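Local coordinates for uncharacterized protein Atu1872 (Agrobacterium tumefaciens, PDB 2QNT) that is of unknown function but is related to the glyoxalase/bleomycin resistance protein/dioxygenase family, at residues A[110-115]-A[122-127]. Numbering follows the deposited sequence. Where two conformers were deposited one is given.
With EPE (4-(2-hydroxyethyl)-1-piperazine ethanesulfonic acid), chain B.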
loop_
_atom_site.group_PDB
_atom_site.type_symbol
_atom_site.label_atom_id
_atom_site.label_comp_id
_atom_site.label_asym_id
_atom_site.label_seq_id
_atom_site.Cartn_x
_atom_site.Cartn_y
_atom_site.Cartn_z
ATOM N N ARG A 110 13.937 -16.278 0.926
ATOM C CA ARG A 110 14.244 -16.033 -0.477
ATOM C C ARG A 110 13.172 -15.153 -1.112
ATOM O O ARG A 110 11.977 -15.484 -1.061
ATOM C CB ARG A 110 14.340 -17.358 -1.210
ATOM C CG ARG A 110 15.439 -18.239 -0.661
ATOM C CD ARG A 110 15.371 -19.621 -1.218
ATOM N NE ARG A 110 15.664 -19.639 -2.628
ATOM C CZ ARG A 110 14.940 -20.251 -3.556
ATOM N NH1 ARG A 110 13.828 -20.930 -3.229
ATOM N NH2 ARG A 110 15.361 -20.193 -4.817
ATOM N N VAL A 111 13.611 -14.026 -1.686
ATOM C CA VAL A 111 12.713 -13.098 -2.351
ATOM C C VAL A 111 13.321 -12.561 -3.615
ATOM O O VAL A 111 14.528 -12.545 -3.773
ATOM C CB VAL A 111 12.311 -11.890 -1.424
ATOM C CG1 VAL A 111 12.077 -12.366 0.019
ATOM C CG2 VAL A 111 13.321 -10.767 -1.454
ATOM N N PHE A 112 12.481 -12.055 -4.520
ATOM C CA PHE A 112 12.960 -11.225 -5.618
ATOM C C PHE A 112 12.178 -9.936 -5.644
ATOM O O PHE A 112 11.096 -9.846 -5.089
ATOM C CB PHE A 112 12.944 -11.961 -6.972
ATOM C CG PHE A 112 11.592 -12.385 -7.502
ATOM C CD1 PHE A 112 11.047 -11.757 -8.623
ATOM C CD2 PHE A 112 10.942 -13.480 -6.991
ATOM C CE1 PHE A 112 9.855 -12.198 -9.185
ATOM C CE2 PHE A 112 9.750 -13.921 -7.567
ATOM C CZ PHE A 112 9.216 -13.262 -8.648
ATOM N N ARG A 113 12.755 -8.907 -6.264
ATOM C CA ARG A 113 12.156 -7.567 -6.257
ATOM C C ARG A 113 12.263 -6.982 -7.663
ATOM O O ARG A 113 13.218 -7.268 -8.401
ATOM C CB ARG A 113 12.834 -6.675 -5.240
ATOM C CG ARG A 113 12.723 -7.206 -3.809
ATOM C CD ARG A 113 13.192 -6.210 -2.765
ATOM N NE ARG A 113 13.085 -6.714 -1.388
ATOM C CZ ARG A 113 14.099 -7.192 -0.677
ATOM N NH1 ARG A 113 15.331 -7.293 -1.177
ATOM N NH2 ARG A 113 13.929 -7.575 0.581
ATOM N N PHE A 114 11.264 -6.191 -8.049
ATOM C CA PHE A 114 11.123 -5.733 -9.415
ATOM C C PHE A 114 10.177 -4.574 -9.469
ATOM O O PHE A 114 9.536 -4.226 -8.488
ATOM C CB PHE A 114 10.652 -6.864 -10.332
ATOM C CG PHE A 114 9.379 -7.527 -9.892
ATOM C CD1 PHE A 114 8.157 -7.144 -10.427
ATOM C CD2 PHE A 114 9.392 -8.561 -8.988
ATOM C CE1 PHE A 114 6.996 -7.752 -10.037
ATOM C CE2 PHE A 114 8.209 -9.172 -8.602
ATOM C CZ PHE A 114 7.014 -8.754 -9.144
ATOM N N TYR A 115 10.049 -3.982 -10.644
ATOM C CA TYR A 115 9.150 -2.851 -10.847
ATOM C C TYR A 115 7.870 -3.272 -11.541
ATOM O O TYR A 115 7.892 -4.141 -12.422
ATOM C CB TYR A 115 9.809 -1.795 -11.728
ATOM C CG TYR A 115 11.039 -1.188 -11.118
ATOM C CD1 TYR A 115 10.963 -0.361 -10.007
ATOM C CD2 TYR A 115 12.292 -1.491 -11.612
ATOM C CE1 TYR A 115 12.117 0.193 -9.443
ATOM C CE2 TYR A 115 13.433 -0.965 -11.057
ATOM C CZ TYR A 115 13.340 -0.120 -9.968
ATOM O OH TYR A 115 14.484 0.413 -9.407
ATOM N N ILE A 122 8.011 -3.761 -6.150
ATOM C CA ILE A 122 7.346 -4.984 -5.709
ATOM C C ILE A 122 8.334 -6.033 -5.237
ATOM O O ILE A 122 9.373 -6.258 -5.863
ATOM C CB ILE A 122 6.548 -5.645 -6.851
ATOM C CG1 ILE A 122 5.347 -4.786 -7.237
ATOM C CG2 ILE A 122 6.069 -7.038 -6.438
ATOM C CD1 ILE A 122 4.726 -5.196 -8.542
ATOM N N GLU A 123 7.968 -6.702 -4.155
ATOM C CA GLU A 123 8.706 -7.872 -3.673
ATOM C C GLU A 123 7.785 -9.055 -3.693
ATOM O O GLU A 123 6.640 -8.951 -3.266
ATOM C CB GLU A 123 9.196 -7.615 -2.241
ATOM C CG GLU A 123 9.877 -8.833 -1.623
ATOM C CD GLU A 123 10.443 -8.589 -0.268
ATOM O OE1 GLU A 123 10.762 -7.432 0.059
ATOM O OE2 GLU A 123 10.523 -9.601 0.465
ATOM N N VAL A 124 8.320 -10.182 -4.186
ATOM C CA VAL A 124 7.669 -11.479 -4.073
ATOM C C VAL A 124 8.600 -12.366 -3.283
ATOM O O VAL A 124 9.702 -12.671 -3.726
ATOM C CB VAL A 124 7.318 -12.077 -5.439
ATOM C CG1 VAL A 124 6.792 -13.507 -5.296
ATOM C CG2 VAL A 124 6.337 -11.199 -6.204
ATOM N N GLY A 125 8.125 -12.827 -2.140
ATOM C CA GLY A 125 8.885 -13.707 -1.272
ATOM C C GLY A 125 8.238 -15.042 -1.090
ATOM O O GLY A 125 7.009 -15.205 -1.251
ATOM N N GLU A 126 9.060 -16.010 -0.697
ATOM C CA GLU A 126 8.491 -17.290 -0.307
ATOM C C GLU A 126 7.615 -17.095 0.910
ATOM O O GLU A 126 7.831 -16.198 1.720
ATOM C CB GLU A 126 9.560 -18.337 -0.035
ATOM C CG GLU A 126 10.474 -18.018 1.117
ATOM C CD GLU A 126 11.522 -19.085 1.290
ATOM O OE1 GLU A 126 11.182 -20.287 1.155
ATOM O OE2 GLU A 126 12.679 -18.731 1.536
ATOM N N SER A 127 6.637 -17.977 1.052
ATOM C CA SER A 127 5.642 -17.858 2.094
ATOM C C SER A 127 6.319 -17.999 3.448
ATOM O O SER A 127 7.250 -18.791 3.619
ATOM C CB SER A 127 4.566 -18.948 1.899
ATOM O OG SER A 127 3.663 -18.525 0.885
HETATM N N1 EPE B . 9.624 -9.748 7.000
HETATM C C2 EPE B . 8.834 -10.025 5.802
HETATM C C3 EPE B . 8.553 -8.722 5.113
HETATM N N4 EPE B . 9.789 -8.048 4.677
HETATM C C5 EPE B . 10.584 -7.773 5.871
HETATM C C6 EPE B . 10.880 -9.055 6.632
HETATM C C7 EPE B . 9.528 -6.840 3.927
HETATM C C8 EPE B . 10.748 -6.161 3.346
HETATM O O8 EPE B . 11.509 -7.045 2.579
HETATM C C9 EPE B . 9.877 -11.067 7.602
HETATM C C10 EPE B . 10.644 -10.932 8.893
HETATM S S EPE B . 10.755 -12.517 9.726
HETATM O O1S EPE B . 11.513 -13.368 8.821
HETATM O O2S EPE B . 9.380 -12.964 9.887
HETATM O O3S EPE B . 11.428 -12.179 10.960
#
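Glu123 OE1 is gripped by Arg113 NE at 2.8 Å in a salt bridge, by a weak bond from Arg113 NH2, and by the hydroxyl O8 of EPE, probably a crystallisation component, at 2.7 Å; NH2 also donates to O8. The oxygen lies at the guanidinium edge, yet the arginine meets it from above the carboxylate, the two planes standing 86° apart. The two side chains run extended, side by side; Glu123 starts with CG anti to its backbone N (chi1 175°), which lays it along Arg113. Val111 CG2 covers the centre of one guanidinium face, and NH1 is held by His100 and Gln105. On the face bearing Phe112, Phe114, Ile122 and Val124, Ile122 CB sits over the Phe114 ring, 4.0 Å from its centroid, while Val124 CG2 meets that ring's edge and Val124 CB lies over Phe112. Phe112-Val124 and Phe114-Ile122 are the hydrogen-bonded pairs of this antiparallel hairpin. At its open end Glu126 OE2 accepts a nearly straight bond from Arg110 N (2.8 Å, 173°); the Arg110 guanidinium turns instead to Asp86. One face is thus apolar, packed partly against helix 85-92, whereas the buried ion pair opposite could present a polar surface to a ligand, though the natural one is unknown.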